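Local coordinates for protein ALKF (PDB 3ZBO) that is of unknown function but shows affinity for branched DNA and is related to the HEAT-like repeat DNA glycosylases AlkC and AlkD, at residues A[133-138]-A[171-176]; A[140-145]-A[178-183]. All blocks are in the same frame, centred on the assembly; numbering follows the deposited sequence. Where two conformers were deposited one is given.

Both contacts join the same two helices, 128-144 and 171-187, which run in the same direction. Contact 1 takes an earlier section of each helix and contact 2 a later one, their centres about 10 Å apart. Aromatic side chains bridge them: W135 of contact 1 meets F180 of contact 2 edge-to-face, with W135 CZ3 3.6 Å from F180 CD2, and CB of Y138 lies 3.8 Å from F180 CE1. Contact 1 is buried and sets T173, S136 and A176 around one large ring, W135; contact 2 is only partly buried and bridges a wider gap. Together they form one continuous helix-helix interface.

Contact 1 (A[133-138]-A[171-176]); sequences AGWSCY and ERTKSA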
loop_
_atom_site.group_PDB
_atom_site.type_symbol
_atom_site.label_atom_id
_atom_site.label_comp_id
_atom_site.label_asym_id
_atom_site.label_seq_id
_atom_site.Cartn_x
_atom_site.Cartn_y
_atom_site.Cartn_z
ATOM N N ALA A 133 -4.595 3.809 3.155
ATOM C CA ALA A 133 -3.868 4.125 1.915
ATOM C C ALA A 133 -2.915 5.296 2.141
ATOM O O ALA A 133 -1.790 5.250 1.603
ATOM C CB ALA A 133 -4.849 4.484 0.774
ATOM N N GLY A 134 -3.319 6.310 2.949
ATOM C CA GLY A 134 -2.445 7.446 3.091
ATOM C C GLY A 134 -1.190 7.043 3.900
ATOM O O GLY A 134 -0.086 7.432 3.479
ATOM N N TRP A 135 -1.332 6.287 5.003
ATOM C CA TRP A 135 -0.125 5.786 5.790
ATOM C C TRP A 135 0.674 4.883 4.909
ATOM O O TRP A 135 1.923 4.982 4.924
ATOM C CB TRP A 135 -0.602 5.075 7.041
ATOM C CG TRP A 135 -1.186 6.051 8.064
ATOM C CD1 TRP A 135 -2.484 6.227 8.435
ATOM C CD2 TRP A 135 -0.402 6.928 8.924
ATOM N NE1 TRP A 135 -2.577 7.207 9.414
ATOM C CE2 TRP A 135 -1.309 7.624 9.741
ATOM C CE3 TRP A 135 0.990 7.164 9.072
ATOM C CZ2 TRP A 135 -0.908 8.564 10.716
ATOM C CZ3 TRP A 135 1.416 8.076 10.011
ATOM C CH2 TRP A 135 0.492 8.792 10.849
ATOM N N SER A 136 -0.000 4.000 4.128
ATOM C CA SER A 136 0.753 3.083 3.256
ATOM C C SER A 136 1.593 3.882 2.220
ATOM O O SER A 136 2.737 3.520 1.998
ATOM C CB SER A 136 -0.177 2.127 2.513
ATOM O OG SER A 136 -0.875 1.250 3.471
ATOM N N CYS A 137 0.980 4.900 1.641
ATOM C CA CYS A 137 1.724 5.683 0.631
ATOM C C CYS A 137 2.957 6.245 1.263
ATOM O O CYS A 137 4.013 6.192 0.568
ATOM C CB CYS A 137 0.771 6.772 0.205
ATOM S SG CYS A 137 1.541 7.839 -1.087
ATOM N N TYR A 138 2.897 6.745 2.494
ATOM C CA TYR A 138 4.141 7.232 3.106
ATOM C C TYR A 138 5.188 6.128 3.212
ATOM O O TYR A 138 6.392 6.381 3.053
ATOM C CB TYR A 138 3.974 7.908 4.466
ATOM C CG TYR A 138 3.670 9.371 4.314
ATOM C CD1 TYR A 138 2.352 9.825 4.155
ATOM C CD2 TYR A 138 4.735 10.285 4.240
ATOM C CE1 TYR A 138 2.130 11.198 3.983
ATOM C CE2 TYR A 138 4.460 11.682 4.108
ATOM C CZ TYR A 138 3.203 12.072 3.967
ATOM O OH TYR A 138 3.005 13.433 3.819
ATOM N N GLU A 171 -9.126 -0.816 12.254
ATOM C CA GLU A 171 -8.226 -1.975 12.140
ATOM C C GLU A 171 -7.228 -1.844 11.001
ATOM O O GLU A 171 -6.031 -2.066 11.186
ATOM C CB GLU A 171 -8.899 -3.327 12.047
ATOM C CG GLU A 171 -9.988 -3.504 13.154
ATOM C CD GLU A 171 -9.443 -3.406 14.574
ATOM O OE1 GLU A 171 -8.277 -3.809 14.837
ATOM O OE2 GLU A 171 -10.228 -2.980 15.510
ATOM N N ARG A 172 -7.706 -1.569 9.787
ATOM C CA ARG A 172 -6.732 -1.523 8.705
ATOM C C ARG A 172 -5.833 -0.343 8.812
ATOM O O ARG A 172 -4.646 -0.402 8.363
ATOM C CB ARG A 172 -7.414 -1.496 7.322
ATOM C CG ARG A 172 -8.160 -2.771 7.004
ATOM C CD ARG A 172 -7.536 -4.135 7.326
ATOM N NE ARG A 172 -6.113 -4.126 6.907
ATOM C CZ ARG A 172 -5.380 -5.217 7.021
ATOM N NH1 ARG A 172 -5.957 -6.414 7.418
ATOM N NH2 ARG A 172 -4.074 -5.108 6.785
ATOM N N THR A 173 -6.267 0.743 9.423
ATOM C CA THR A 173 -5.435 1.908 9.628
ATOM C C THR A 173 -4.255 1.471 10.529
ATOM O O THR A 173 -3.101 1.932 10.343
ATOM C CB THR A 173 -6.251 3.082 10.217
ATOM O OG1 THR A 173 -7.455 3.215 9.470
ATOM C CG2 THR A 173 -5.439 4.355 10.072
ATOM N N LYS A 174 -4.536 0.682 11.583
ATOM C CA LYS A 174 -3.520 0.272 12.539
ATOM C C LYS A 174 -2.398 -0.465 11.759
ATOM O O LYS A 174 -1.214 -0.280 12.058
ATOM C CB LYS A 174 -4.078 -0.818 13.491
ATOM C CG LYS A 174 -5.069 -0.315 14.477
ATOM C CD LYS A 174 -5.453 -1.535 15.363
ATOM C CE LYS A 174 -6.503 -1.148 16.366
ATOM N NZ LYS A 174 -6.956 -2.438 17.067
ATOM N N SER A 175 -2.748 -1.363 10.814
ATOM C CA SER A 175 -1.726 -2.100 10.050
ATOM C C SER A 175 -0.856 -1.122 9.306
ATOM O O SER A 175 0.399 -1.280 9.334
ATOM C CB SER A 175 -2.459 -3.031 9.077
ATOM O OG SER A 175 -1.486 -3.534 8.108
ATOM N N ALA A 176 -1.433 -0.127 8.658
ATOM C CA ALA A 176 -0.607 0.790 7.901
ATOM C C ALA A 176 0.201 1.720 8.781
ATOM O O ALA A 176 1.381 2.042 8.429
ATOM C CB ALA A 176 -1.537 1.672 6.945
#
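E171 OE1, near the start of the helix whose T173 and A176 pack on W135, is gripped by two donors: NZ of K174 at 2.9 Å, in a salt bridge, and the backbone N of K208. K174 NZ approaches on the syn side, 30° out of the carboxylate plane, and also bonds E206 O, so this pair ties the helix to the residues around the strand 204-207. Across the contact itself everything is van der Waals packing. The A176 methyl sits against both W135 and S136: its CB lies 3.5 Å from W135 CB and 3.6 Å from S136 OG, a hydroxyl bonded to S132 O one turn earlier. T173 divides its two branches. With CG2 anti to the backbone N, the methyl reaches the pyrrole part of the W135 indole, 3.9 Å from CD1, while OG1 bonds E128 O at the start of the partner helix. W135 also packs on I123, M158 and V162. The segment axes come within 8.5 Å, only 9° from parallel; the backbones are nearest at S136 and A176, whose small side chains are consistent with this approach. Such side-by-side helices are expected of a HEAT-like, mostly helical fold.

Contact 2 (A[140-145]-A[178-183]); sequences WLLGNR and NNFLNT
Neighbouring parallel helices of the HEAT-like fold meet here near the C-terminal end of helix 128-144, where the segment axes pass 10.3 Å apart at an angle of 22°. Longer side chains fill this wider gap in two patches. In the first, W140 and N179 come together at about a right angle. The CA-CB bond of W140 leads away from the partner helix, but the indole swings its benzo part back, so that CH2 lies 3.4 Å from ND2 of N179. The side chain of N179 extends to meet it, CG anti to the backbone N, and its amide is inclined by 63° to the indole plane. The indole N-H has its own partner, D102 O of helix 98-110, and the ring of Y238 meets the indole edge-to-face. W140 is also packed on Y103, A106, V107 and S110 of helix 98-110. The second patch is apolar. The bond from CA to CB of L142 heads for the other helix, placing CB 3.7 Å and CD1 4.0 Å from the methyl CG2 of T183, while CD1 also touches F180 CE1 at 4.1 Å. The first torsion of T183 (chi1 -62°) sets CG2 facing L142, while OG1 bonds N179 O 2.8 Å away; that carbonyl also takes the backbone N of T183, with the hydroxyl approaching from above the carbonyl plane. N182 does likewise on another side of the helix, ND2 reaching N178 O at 3.2 Å. Beyond the contact, K235 NZ bonds both L142 O and R145 O. No hydrogen bond crosses between the segments: the T183 hydroxyl is satisfied within its own helix and the indole N-H by D102, so cohesion rests on methyl, leucine and aromatic surfaces and on the amide nitrogen against the indole.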
loop_
_atom_site.group_PDB
_atom_site.type_symbol
_atom_site.label_atom_id
_atom_site.label_comp_id
_atom_site.label_asym_id
_atom_site.label_seq_id
_atom_site.Cartn_x
_atom_site.Cartn_y
_atom_site.Cartn_z
ATOM N N TRP A 140 5.663 3.677 1.175
ATOM C CA TRP A 140 6.247 3.444 -0.131
ATOM C C TRP A 140 7.106 4.619 -0.514
ATOM O O TRP A 140 8.173 4.394 -1.146
ATOM C CB TRP A 140 5.142 3.230 -1.210
ATOM C CG TRP A 140 4.108 2.214 -0.733
ATOM C CD1 TRP A 140 2.755 2.343 -1.003
ATOM C CD2 TRP A 140 4.243 1.017 0.075
ATOM N NE1 TRP A 140 2.039 1.290 -0.441
ATOM C CE2 TRP A 140 2.900 0.518 0.287
ATOM C CE3 TRP A 140 5.336 0.367 0.765
ATOM C CZ2 TRP A 140 2.642 -0.660 0.987
ATOM C CZ3 TRP A 140 5.085 -0.748 1.470
ATOM C CH2 TRP A 140 3.726 -1.273 1.626
ATOM N N LEU A 141 6.699 5.837 -0.157
ATOM C CA LEU A 141 7.551 7.027 -0.495
ATOM C C LEU A 141 8.872 6.963 0.264
ATOM O O LEU A 141 9.951 7.265 -0.320
ATOM C CB LEU A 141 6.831 8.292 -0.038
ATOM C CG LEU A 141 5.639 8.692 -0.866
ATOM C CD1 LEU A 141 5.021 9.827 -0.137
ATOM C CD2 LEU A 141 6.048 9.091 -2.274
ATOM N N LEU A 142 8.856 6.542 1.518
ATOM C CA LEU A 142 10.149 6.516 2.311
ATOM C C LEU A 142 11.085 5.488 1.687
ATOM O O LEU A 142 12.309 5.613 1.872
ATOM C CB LEU A 142 9.801 6.136 3.712
ATOM C CG LEU A 142 9.172 7.256 4.473
ATOM C CD1 LEU A 142 8.501 6.759 5.777
ATOM C CD2 LEU A 142 10.142 8.472 4.759
ATOM N N GLY A 143 10.569 4.526 0.863
ATOM C CA GLY A 143 11.492 3.628 0.113
ATOM C C GLY A 143 11.872 4.041 -1.296
ATOM O O GLY A 143 12.828 3.456 -1.894
ATOM N N ASN A 144 11.160 4.996 -1.885
ATOM C CA ASN A 144 11.497 5.409 -3.243
ATOM C C ASN A 144 11.830 6.899 -3.338
ATOM O O ASN A 144 11.858 7.455 -4.432
ATOM C CB ASN A 144 10.398 5.016 -4.225
ATOM C CG ASN A 144 10.880 5.044 -5.668
ATOM O OD1 ASN A 144 12.048 4.756 -5.951
ATOM N ND2 ASN A 144 9.993 5.374 -6.567
ATOM N N ARG A 145 12.169 7.505 -2.186
ATOM C CA ARG A 145 12.505 8.935 -2.236
ATOM C C ARG A 145 13.690 9.141 -1.336
ATOM O O ARG A 145 13.896 8.503 -0.303
ATOM C CB ARG A 145 11.357 9.840 -1.724
ATOM C CG ARG A 145 10.022 9.789 -2.495
ATOM C CD ARG A 145 10.011 10.355 -3.851
ATOM N NE ARG A 145 8.718 9.943 -4.435
ATOM C CZ ARG A 145 8.104 10.555 -5.409
ATOM N NH1 ARG A 145 8.663 11.643 -5.983
ATOM N NH2 ARG A 145 6.924 10.109 -5.781
ATOM N N ASN A 178 1.377 0.854 11.653
ATOM C CA ASN A 178 2.491 0.020 12.122
ATOM C C ASN A 178 3.615 -0.100 11.080
ATOM O O ASN A 178 4.815 -0.054 11.473
ATOM C CB ASN A 178 1.929 -1.377 12.529
ATOM C CG ASN A 178 2.946 -2.217 13.287
ATOM O OD1 ASN A 178 3.541 -3.157 12.689
ATOM N ND2 ASN A 178 3.072 -1.914 14.528
ATOM N N ASN A 179 3.173 -0.255 9.829
ATOM C CA ASN A 179 4.127 -0.297 8.704
ATOM C C ASN A 179 4.892 1.060 8.721
ATOM O O ASN A 179 6.154 1.050 8.529
ATOM C CB ASN A 179 3.320 -0.600 7.398
ATOM C CG ASN A 179 4.197 -0.811 6.203
ATOM O OD1 ASN A 179 5.396 -1.034 6.362
ATOM N ND2 ASN A 179 3.582 -0.876 5.002
ATOM N N PHE A 180 4.210 2.163 8.948
ATOM C CA PHE A 180 4.918 3.441 8.953
ATOM C C PHE A 180 5.999 3.439 10.074
ATOM O O PHE A 180 7.103 3.940 9.824
ATOM C CB PHE A 180 3.843 4.565 9.088
ATOM C CG PHE A 180 4.437 5.962 9.156
ATOM C CD1 PHE A 180 4.705 6.646 7.971
ATOM C CD2 PHE A 180 4.667 6.527 10.381
ATOM C CE1 PHE A 180 5.217 7.957 8.011
ATOM C CE2 PHE A 180 5.182 7.838 10.446
ATOM C CZ PHE A 180 5.475 8.577 9.244
ATOM N N LEU A 181 5.695 2.989 11.276
ATOM C CA LEU A 181 6.713 2.923 12.351
ATOM C C LEU A 181 7.913 2.122 11.873
ATOM O O LEU A 181 9.046 2.557 12.028
ATOM C CB LEU A 181 6.193 2.208 13.633
ATOM C CG LEU A 181 5.009 2.891 14.293
ATOM C CD1 LEU A 181 4.880 2.095 15.625
ATOM C CD2 LEU A 181 5.350 4.441 14.663
ATOM N N ASN A 182 7.652 0.932 11.311
ATOM C CA ASN A 182 8.779 0.128 10.839
ATOM C C ASN A 182 9.556 0.766 9.766
ATOM O O ASN A 182 10.770 0.717 9.798
ATOM C CB ASN A 182 8.230 -1.149 10.193
ATOM C CG ASN A 182 8.021 -2.249 11.101
ATOM O OD1 ASN A 182 8.995 -3.032 11.325
ATOM N ND2 ASN A 182 6.765 -2.569 11.357
ATOM N N THR A 183 8.894 1.455 8.847
ATOM C CA THR A 183 9.547 2.005 7.653
ATOM C C THR A 183 10.342 3.221 8.059
ATOM O O THR A 183 11.467 3.413 7.545
ATOM C CB THR A 183 8.493 2.362 6.589
ATOM O OG1 THR A 183 7.815 1.152 6.229
ATOM C CG2 THR A 183 9.258 2.851 5.326
#